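Local coordinates for protein glucoamylase (Thermoanaerobacterium thermosaccharolyticum, PDB 1LF6) that hydrolyses terminal alpha-1,4-linked glucose units from the non-reducing ends of starch-like chains, releasing beta-D-glucose, as a family 15 glycosidase, at residues G607-V621 against E658-L672. Residues are numbered along the deposited sequence; the frame is centred on the assembly and turned at random.
Sequences GMYEIAAGKDATPYV and EYVILFASNIEHKVL
Met608 and Leu662 interlock as reciprocal knobs into holes, a compact example of how two nearly parallel helices (23° between their axes) share one apolar seam. The methionine chain, bent at both chi2 and chi3, curls over the other helix among Glu658, Ile661, Leu662 and Ser665, its SD 3.6 Å from Leu662 CA and its CE 3.5 Å from Ile661 CG2. Met608 CE also lies 3.6 Å from Val671 CG1, while Ala612 CB meets Val671 CG2. Leu662 in turn fits among Gly607, Met608, Ile611 and Val621. No CB stands in its way at Gly607, where one would crowd Leu662 CD1 and clash with Tyr620 CB. Val621 makes a third knob, with CG2 3.6 Å from Leu662 CG. Ile611 CD1 and Ser665 CB, at 3.5 Å, are closer than carbons usually pack. Ser665 OG, beside its own backbone N (chi1 -65°), bonds back to Ile661 O at 2.6 Å and accepts from Leu672 N, tying the turn after the helix to its last coils. Without this hydroxyl, as with an alanine here, Leu672 N would probably lose its acceptor and the exit turn that carries Val671 could shift against Met608 CE.

Toward Asp616 and Thr618 the contact is looser and nearer solvent: Asp616 caps the next helix, with OD2 receiving Thr618 OG1 and, weakly, Thr618 N, while the Asn666 side chain crosses that of Asp616 obliquely, their flat ends 19° apart. Within the (alpha/alpha) barrel domain, helix 653-668 thus lies against helix 600-612 and the start of helix 618-627; Arg541 of helix 538-541 pairs with Glu658, and helix 296-306 touches Tyr659 and Val660.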
ATOM      1  N   GLY A 607     -14.459 -12.568  -9.394  1.00 15.84           N
ATOM      2  CA  GLY A 607     -15.717 -12.567  -8.672  1.00 15.09           C
ATOM      3  C   GLY A 607     -16.650 -11.536  -9.272  1.00 16.62           C
ATOM      4  O   GLY A 607     -17.848 -11.773  -9.414  1.00 16.14           O
ATOM      5  N   MET A 608     -16.094 -10.383  -9.633  1.00 17.27           N
ATOM      6  CA  MET A 608     -16.892  -9.326 -10.227  1.00 15.75           C
ATOM      7  C   MET A 608     -17.422  -9.784 -11.577  1.00 17.43           C
ATOM      8  O   MET A 608     -18.562  -9.472 -11.945  1.00 17.50           O
ATOM      9  CB  MET A 608     -16.063  -8.048 -10.372  1.00 14.50           C
ATOM     10  CG  MET A 608     -15.827  -7.332  -9.059  1.00 15.96           C
ATOM     11  SD  MET A 608     -17.372  -6.853  -8.213  1.00 15.22           S
ATOM     12  CE  MET A 608     -17.883  -5.455  -9.186  1.00 17.67           C
ATOM     13  N   TYR A 609     -16.613 -10.531 -12.322  1.00 16.16           N
ATOM     14  CA  TYR A 609     -17.089 -11.029 -13.607  1.00 16.93           C
ATOM     15  C   TYR A 609     -18.230 -12.019 -13.379  1.00 16.18           C
ATOM     16  O   TYR A 609     -19.228 -12.001 -14.097  1.00 17.21           O
ATOM     17  CB  TYR A 609     -15.975 -11.727 -14.393  1.00 16.16           C
ATOM     18  CG  TYR A 609     -16.539 -12.652 -15.452  1.00 16.99           C
ATOM     19  CD1 TYR A 609     -16.711 -14.011 -15.195  1.00 15.70           C
ATOM     20  CD2 TYR A 609     -16.996 -12.150 -16.674  1.00 16.89           C
ATOM     21  CE1 TYR A 609     -17.332 -14.852 -16.123  1.00 17.14           C
ATOM     22  CE2 TYR A 609     -17.618 -12.978 -17.609  1.00 17.77           C
ATOM     23  CZ  TYR A 609     -17.785 -14.331 -17.327  1.00 19.76           C
ATOM     24  OH  TYR A 609     -18.417 -15.158 -18.231  1.00 18.70           O
ATOM     25  N   GLU A 610     -18.077 -12.881 -12.381  1.00 18.02           N
ATOM     26  CA  GLU A 610     -19.104 -13.869 -12.094  1.00 19.04           C
ATOM     27  C   GLU A 610     -20.448 -13.199 -11.817  1.00 18.83           C
ATOM     28  O   GLU A 610     -21.487 -13.698 -12.245  1.00 20.37           O
ATOM     29  CB  GLU A 610     -18.676 -14.757 -10.925  1.00 20.28           C
ATOM     30  CG  GLU A 610     -17.480 -15.662 -11.245  1.00 21.45           C
ATOM     31  CD  GLU A 610     -17.753 -16.635 -12.394  1.00 22.54           C
ATOM     32  OE1 GLU A 610     -18.838 -17.247 -12.402  1.00 21.30           O
ATOM     33  OE2 GLU A 610     -16.880 -16.800 -13.275  1.00 21.18           O
ATOM     34  N   ILE A 611     -20.431 -12.068 -11.116  1.00 18.49           N
ATOM     35  CA  ILE A 611     -21.662 -11.346 -10.833  1.00 17.56           C
ATOM     36  C   ILE A 611     -22.272 -10.902 -12.161  1.00 18.87           C
ATOM     37  O   ILE A 611     -23.477 -11.055 -12.386  1.00 17.81           O
ATOM     38  CB  ILE A 611     -21.407 -10.104  -9.944  1.00 18.70           C
ATOM     39  CG1 ILE A 611     -20.948 -10.556  -8.548  1.00 18.71           C
ATOM     40  CG2 ILE A 611     -22.683  -9.259  -9.837  1.00 17.70           C
ATOM     41  CD1 ILE A 611     -20.659  -9.416  -7.589  1.00 16.35           C
ATOM     42  N   ALA A 612     -21.439 -10.355 -13.040  1.00 18.38           N
ATOM     43  CA  ALA A 612     -21.897  -9.916 -14.357  1.00 17.10           C
ATOM     44  C   ALA A 612     -22.535 -11.092 -15.092  1.00 16.11           C
ATOM     45  O   ALA A 612     -23.472 -10.911 -15.868  1.00 17.50           O
ATOM     46  CB  ALA A 612     -20.719  -9.381 -15.164  1.00 17.48           C
ATOM     47  N   ALA A 613     -22.018 -12.292 -14.844  1.00 15.97           N
ATOM     48  CA  ALA A 613     -22.532 -13.503 -15.480  1.00 20.38           C
ATOM     49  C   ALA A 613     -23.762 -14.058 -14.764  1.00 22.30           C
ATOM     50  O   ALA A 613     -24.232 -15.148 -15.083  1.00 23.50           O
ATOM     51  CB  ALA A 613     -21.439 -14.570 -15.532  1.00 15.96           C
ATOM     52  N   GLY A 614     -24.270 -13.306 -13.791  1.00 25.25           N
ATOM     53  CA  GLY A 614     -25.445 -13.735 -13.052  1.00 25.79           C
ATOM     54  C   GLY A 614     -25.235 -14.896 -12.092  1.00 27.54           C
ATOM     55  O   GLY A 614     -26.175 -15.635 -11.784  1.00 25.79           O
ATOM     56  N   LYS A 615     -24.011 -15.068 -11.606  1.00 27.64           N
ATOM     57  CA  LYS A 615     -23.732 -16.164 -10.687  1.00 28.11           C
ATOM     58  C   LYS A 615     -23.318 -15.671  -9.312  1.00 26.92           C
ATOM     59  O   LYS A 615     -22.965 -14.504  -9.142  1.00 27.42           O
ATOM     60  CB  LYS A 615     -22.645 -17.067 -11.264  1.00 29.75           C
ATOM     61  CG  LYS A 615     -22.960 -17.537 -12.663  1.00 34.03           C
ATOM     62  CD  LYS A 615     -22.089 -18.702 -13.075  1.00 37.42           C
ATOM     63  CE  LYS A 615     -22.405 -19.098 -14.501  1.00 41.07           C
ATOM     64  NZ  LYS A 615     -23.868 -19.302 -14.688  1.00 44.05           N
ATOM     65  N   ASP A 616     -23.358 -16.570  -8.332  1.00 26.75           N
ATOM     66  CA  ASP A 616     -22.993 -16.219  -6.961  1.00 25.36           C
ATOM     67  C   ASP A 616     -21.495 -15.959  -6.903  1.00 23.33           C
ATOM     68  O   ASP A 616     -20.704 -16.713  -7.469  1.00 23.86           O
ATOM     69  CB  ASP A 616     -23.362 -17.362  -6.004  1.00 28.50           C
ATOM     70  CG  ASP A 616     -23.283 -16.951  -4.542  1.00 30.64           C
ATOM     71  OD1 ASP A 616     -23.281 -17.847  -3.672  1.00 33.24           O
ATOM     72  OD2 ASP A 616     -23.234 -15.733  -4.257  1.00 30.70           O
ATOM     73  N   ALA A 617     -21.107 -14.890  -6.218  1.00 22.00           N
ATOM     74  CA  ALA A 617     -19.702 -14.538  -6.099  1.00 21.02           C
ATOM     75  C   ALA A 617     -19.194 -14.711  -4.670  1.00 20.47           C
ATOM     76  O   ALA A 617     -18.031 -14.422  -4.374  1.00 19.97           O
ATOM     77  CB  ALA A 617     -19.495 -13.103  -6.552  1.00 20.49           C
ATOM     78  N   THR A 618     -20.064 -15.194  -3.789  1.00 19.33           N
ATOM     79  CA  THR A 618     -19.704 -15.398  -2.387  1.00 19.80           C
ATOM     80  C   THR A 618     -18.371 -16.130  -2.199  1.00 19.08           C
ATOM     81  O   THR A 618     -17.546 -15.722  -1.387  1.00 19.40           O
ATOM     82  CB  THR A 618     -20.829 -16.150  -1.634  1.00 19.60           C
ATOM     83  OG1 THR A 618     -22.040 -15.393  -1.733  1.00 18.82           O
ATOM     84  CG2 THR A 618     -20.472 -16.323  -0.155  1.00 20.46           C
ATOM     85  N   PRO A 619     -18.136 -17.219  -2.949  1.00 20.87           N
ATOM     86  CA  PRO A 619     -16.859 -17.922  -2.776  1.00 19.75           C
ATOM     87  C   PRO A 619     -15.640 -17.044  -3.082  1.00 20.19           C
ATOM     88  O   PRO A 619     -14.561 -17.266  -2.537  1.00 20.10           O
ATOM     89  CB  PRO A 619     -16.986 -19.119  -3.721  1.00 21.70           C
ATOM     90  CG  PRO A 619     -18.002 -18.679  -4.720  1.00 22.11           C
ATOM     91  CD  PRO A 619     -19.003 -17.933  -3.900  1.00 21.39           C
ATOM     92  N   TYR A 620     -15.814 -16.047  -3.948  1.00 18.11           N
ATOM     93  CA  TYR A 620     -14.721 -15.138  -4.279  1.00 17.51           C
ATOM     94  C   TYR A 620     -14.581 -14.126  -3.154  1.00 16.38           C
ATOM     95  O   TYR A 620     -13.478 -13.679  -2.848  1.00 15.73           O
ATOM     96  CB  TYR A 620     -14.992 -14.441  -5.616  1.00 17.83           C
ATOM     97  CG  TYR A 620     -15.015 -15.421  -6.756  1.00 19.78           C
ATOM     98  CD1 TYR A 620     -13.831 -15.838  -7.368  1.00 18.95           C
ATOM     99  CD2 TYR A 620     -16.209 -16.019  -7.155  1.00 20.38           C
ATOM    100  CE1 TYR A 620     -13.838 -16.834  -8.342  1.00 19.97           C
ATOM    101  CE2 TYR A 620     -16.226 -17.019  -8.128  1.00 22.05           C
ATOM    102  CZ  TYR A 620     -15.036 -17.423  -8.714  1.00 21.40           C
ATOM    103  OH  TYR A 620     -15.050 -18.431  -9.657  1.00 23.94           O
ATOM    104  N   VAL A 621     -15.700 -13.758  -2.537  1.00 15.07           N
ATOM    105  CA  VAL A 621     -15.640 -12.836  -1.410  1.00 15.79           C
ATOM    106  C   VAL A 621     -14.911 -13.579  -0.283  1.00 15.89           C
ATOM    107  O   VAL A 621     -13.964 -13.058   0.314  1.00 17.20           O
ATOM    108  CB  VAL A 621     -17.060 -12.420  -0.930  1.00 16.68           C
ATOM    109  CG1 VAL A 621     -16.976 -11.699   0.405  1.00 16.98           C
ATOM    110  CG2 VAL A 621     -17.716 -11.515  -1.967  1.00 11.82           C
ATOM    111  N   GLU A 658     -10.883  -3.458  -4.421  1.00 16.77           N
ATOM    112  CA  GLU A 658     -11.569  -4.505  -5.163  1.00 15.33           C
ATOM    113  C   GLU A 658     -12.426  -5.328  -4.203  1.00 15.60           C
ATOM    114  O   GLU A 658     -13.549  -5.687  -4.539  1.00 14.49           O
ATOM    115  CB  GLU A 658     -10.560  -5.416  -5.869  1.00 16.01           C
ATOM    116  CG  GLU A 658     -11.190  -6.438  -6.818  1.00 16.37           C
ATOM    117  CD  GLU A 658     -11.812  -5.803  -8.055  1.00 14.89           C
ATOM    118  OE1 GLU A 658     -11.646  -4.581  -8.251  1.00 13.67           O
ATOM    119  OE2 GLU A 658     -12.462  -6.533  -8.834  1.00 15.79           O
ATOM    120  N   TYR A 659     -11.903  -5.630  -3.013  1.00 15.88           N
ATOM    121  CA  TYR A 659     -12.681  -6.405  -2.047  1.00 15.76           C
ATOM    122  C   TYR A 659     -13.949  -5.656  -1.651  1.00 14.49           C
ATOM    123  O   TYR A 659     -15.030  -6.239  -1.594  1.00 16.88           O
ATOM    124  CB  TYR A 659     -11.877  -6.727  -0.776  1.00 15.74           C
ATOM    125  CG  TYR A 659     -12.755  -7.340   0.299  1.00 15.62           C
ATOM    126  CD1 TYR A 659     -13.376  -6.539   1.261  1.00 14.00           C
ATOM    127  CD2 TYR A 659     -13.059  -8.701   0.286  1.00 14.95           C
ATOM    128  CE1 TYR A 659     -14.283  -7.075   2.174  1.00 17.33           C
ATOM    129  CE2 TYR A 659     -13.968  -9.247   1.196  1.00 16.58           C
ATOM    130  CZ  TYR A 659     -14.576  -8.427   2.133  1.00 17.29           C
ATOM    131  OH  TYR A 659     -15.489  -8.951   3.016  1.00 20.34           O
ATOM    132  N   VAL A 660     -13.811  -4.367  -1.370  1.00 15.72           N
ATOM    133  CA  VAL A 660     -14.959  -3.547  -0.991  1.00 15.17           C
ATOM    134  C   VAL A 660     -16.029  -3.581  -2.081  1.00 15.40           C
ATOM    135  O   VAL A 660     -17.199  -3.842  -1.804  1.00 14.15           O
ATOM    136  CB  VAL A 660     -14.527  -2.084  -0.740  1.00 15.40           C
ATOM    137  CG1 VAL A 660     -15.749  -1.184  -0.570  1.00 16.86           C
ATOM    138  CG2 VAL A 660     -13.665  -2.019   0.497  1.00 14.89           C
ATOM    139  N   ILE A 661     -15.620  -3.328  -3.322  1.00 15.88           N
ATOM    140  CA  ILE A 661     -16.553  -3.320  -4.443  1.00 15.78           C
ATOM    141  C   ILE A 661     -17.193  -4.688  -4.680  1.00 15.52           C
ATOM    142  O   ILE A 661     -18.379  -4.776  -5.007  1.00 16.44           O
ATOM    143  CB  ILE A 661     -15.840  -2.824  -5.730  1.00 17.55           C
ATOM    144  CG1 ILE A 661     -15.489  -1.340  -5.571  1.00 19.04           C
ATOM    145  CG2 ILE A 661     -16.728  -3.024  -6.948  1.00 18.27           C
ATOM    146  CD1 ILE A 661     -14.500  -0.814  -6.591  1.00 20.35           C
ATOM    147  N   LEU A 662     -16.416  -5.756  -4.502  1.00 13.03           N
ATOM    148  CA  LEU A 662     -16.928  -7.117  -4.693  1.00 13.03           C
ATOM    149  C   LEU A 662     -17.923  -7.466  -3.592  1.00 13.57           C
ATOM    150  O   LEU A 662     -19.006  -7.987  -3.853  1.00 15.54           O
ATOM    151  CB  LEU A 662     -15.775  -8.122  -4.666  1.00 12.40           C
ATOM    152  CG  LEU A 662     -16.187  -9.595  -4.661  1.00 12.21           C
ATOM    153  CD1 LEU A 662     -16.995  -9.889  -5.916  1.00 11.76           C
ATOM    154  CD2 LEU A 662     -14.952 -10.483  -4.579  1.00 11.14           C
ATOM    155  N   PHE A 663     -17.525  -7.186  -2.356  1.00 15.73           N
ATOM    156  CA  PHE A 663     -18.350  -7.433  -1.184  1.00 16.27           C
ATOM    157  C   PHE A 663     -19.723  -6.784  -1.367  1.00 16.24           C
ATOM    158  O   PHE A 663     -20.756  -7.428  -1.187  1.00 18.29           O
ATOM    159  CB  PHE A 663     -17.653  -6.852   0.054  1.00 16.16           C
ATOM    160  CG  PHE A 663     -18.480  -6.911   1.307  1.00 18.02           C
ATOM    161  CD1 PHE A 663     -18.717  -8.120   1.943  1.00 19.28           C
ATOM    162  CD2 PHE A 663     -19.040  -5.752   1.840  1.00 19.06           C
ATOM    163  CE1 PHE A 663     -19.502  -8.180   3.098  1.00 21.78           C
ATOM    164  CE2 PHE A 663     -19.824  -5.795   2.988  1.00 19.23           C
ATOM    165  CZ  PHE A 663     -20.057  -7.011   3.620  1.00 21.14           C
ATOM    166  N   ALA A 664     -19.721  -5.503  -1.723  1.00 17.66           N
ATOM    167  CA  ALA A 664     -20.952  -4.745  -1.932  1.00 18.22           C
ATOM    168  C   ALA A 664     -21.720  -5.227  -3.165  1.00 19.90           C
ATOM    169  O   ALA A 664     -22.951  -5.334  -3.143  1.00 19.25           O
ATOM    170  CB  ALA A 664     -20.617  -3.259  -2.073  1.00 18.98           C
ATOM    171  N   SER A 665     -20.991  -5.511  -4.243  1.00 18.38           N
ATOM    172  CA  SER A 665     -21.619  -5.973  -5.476  1.00 18.50           C
ATOM    173  C   SER A 665     -22.303  -7.319  -5.276  1.00 18.24           C
ATOM    174  O   SER A 665     -23.376  -7.557  -5.821  1.00 18.80           O
ATOM    175  CB  SER A 665     -20.582  -6.085  -6.608  1.00 17.78           C
ATOM    176  OG  SER A 665     -20.060  -4.813  -6.959  1.00 15.00           O
ATOM    177  N   ASN A 666     -21.680  -8.195  -4.496  1.00 19.08           N
ATOM    178  CA  ASN A 666     -22.249  -9.514  -4.243  1.00 18.97           C
ATOM    179  C   ASN A 666     -23.538  -9.412  -3.426  1.00 20.76           C
ATOM    180  O   ASN A 666     -24.362 -10.322  -3.447  1.00 17.60           O
ATOM    181  CB  ASN A 666     -21.238 -10.395  -3.509  1.00 18.99           C
ATOM    182  CG  ASN A 666     -21.707 -11.837  -3.368  1.00 20.09           C
ATOM    183  OD1 ASN A 666     -21.668 -12.409  -2.273  1.00 22.77           O
ATOM    184  ND2 ASN A 666     -22.139 -12.435  -4.473  1.00 18.66           N
ATOM    185  N   ILE A 667     -23.706  -8.306  -2.705  1.00 21.00           N
ATOM    186  CA  ILE A 667     -24.904  -8.104  -1.901  1.00 24.04           C
ATOM    187  C   ILE A 667     -26.028  -7.514  -2.758  1.00 25.32           C
ATOM    188  O   ILE A 667     -27.181  -7.931  -2.637  1.00 24.65           O
ATOM    189  CB  ILE A 667     -24.620  -7.179  -0.687  1.00 24.10           C
ATOM    190  CG1 ILE A 667     -23.728  -7.906   0.320  1.00 24.99           C
ATOM    191  CG2 ILE A 667     -25.929  -6.764  -0.019  1.00 26.23           C
ATOM    192  CD1 ILE A 667     -23.171  -7.016   1.416  1.00 27.51           C
ATOM    193  N   GLU A 668     -25.684  -6.560  -3.624  1.00 26.06           N
ATOM    194  CA  GLU A 668     -26.657  -5.923  -4.517  1.00 27.55           C
ATOM    195  C   GLU A 668     -26.989  -6.811  -5.711  1.00 27.13           C
ATOM    196  O   GLU A 668     -28.012  -6.621  -6.366  1.00 25.73           O
ATOM    197  CB  GLU A 668     -26.126  -4.598  -5.082  1.00 30.19           C
ATOM    198  CG  GLU A 668     -26.084  -3.433  -4.126  1.00 36.11           C
ATOM    199  CD  GLU A 668     -27.422  -3.136  -3.484  1.00 39.89           C
ATOM    200  OE1 GLU A 668     -28.302  -2.526  -4.136  1.00 42.72           O
ATOM    201  OE2 GLU A 668     -27.587  -3.523  -2.311  1.00 40.68           O
ATOM    202  N   HIS A 669     -26.106  -7.759  -6.004  1.00 27.13           N
ATOM    203  CA  HIS A 669     -26.281  -8.663  -7.131  1.00 27.26           C
ATOM    204  C   HIS A 669     -26.039  -7.943  -8.458  1.00 26.55           C
ATOM    205  O   HIS A 669     -26.697  -8.226  -9.459  1.00 25.62           O
ATOM    206  CB  HIS A 669     -27.686  -9.276  -7.115  1.00 29.27           C
ATOM    207  CG  HIS A 669     -27.992 -10.040  -5.867  1.00 32.04           C
ATOM    208  ND1 HIS A 669     -27.196 -11.070  -5.411  1.00 34.07           N
ATOM    209  CD2 HIS A 669     -29.002  -9.922  -4.975  1.00 32.83           C
ATOM    210  CE1 HIS A 669     -27.705 -11.552  -4.292  1.00 34.18           C
ATOM    211  NE2 HIS A 669     -28.802 -10.874  -4.006  1.00 33.27           N
ATOM    212  N   LYS A 670     -25.098  -7.003  -8.457  1.00 25.50           N
ATOM    213  CA  LYS A 670     -24.757  -6.264  -9.670  1.00 24.73           C
ATOM    214  C   LYS A 670     -23.397  -5.584  -9.556  1.00 23.34           C
ATOM    215  O   LYS A 670     -22.925  -5.291  -8.457  1.00 23.02           O
ATOM    216  CB  LYS A 670     -25.830  -5.219  -9.978  1.00 27.30           C
ATOM    217  CG  LYS A 670     -25.889  -4.086  -8.983  1.00 29.76           C
ATOM    218  CD  LYS A 670     -27.054  -3.160  -9.287  1.00 34.60           C
ATOM    219  CE  LYS A 670     -27.235  -2.141  -8.170  1.00 36.63           C
ATOM    220  NZ  LYS A 670     -28.381  -1.226  -8.422  1.00 39.32           N
ATOM    221  N   VAL A 671     -22.778  -5.331 -10.705  1.00 22.58           N
ATOM    222  CA  VAL A 671     -21.474  -4.688 -10.764  1.00 20.14           C
ATOM    223  C   VAL A 671     -21.637  -3.198 -10.475  1.00 21.44           C
ATOM    224  O   VAL A 671     -21.944  -2.405 -11.362  1.00 22.09           O
ATOM    225  CB  VAL A 671     -20.842  -4.912 -12.149  1.00 20.20           C
ATOM    226  CG1 VAL A 671     -19.447  -4.302 -12.212  1.00 18.17           C
ATOM    227  CG2 VAL A 671     -20.786  -6.416 -12.431  1.00 19.75           C
ATOM    228  N   LEU A 672     -21.413  -2.835  -9.216  1.00 21.36           N
ATOM    229  CA  LEU A 672     -21.570  -1.466  -8.758  1.00 19.42           C
ATOM    230  C   LEU A 672     -20.677  -0.385  -9.364  1.00 19.54           C
ATOM    231  O   LEU A 672     -21.044   0.788  -9.333  1.00 18.60           O
ATOM    232  CB  LEU A 672     -21.465  -1.427  -7.233  1.00 20.93           C
ATOM    233  CG  LEU A 672     -22.599  -2.166  -6.510  1.00 21.87           C
ATOM    234  CD1 LEU A 672     -22.370  -2.139  -5.011  1.00 22.04           C
ATOM    235  CD2 LEU A 672     -23.924  -1.512  -6.863  1.00 21.70           C
TER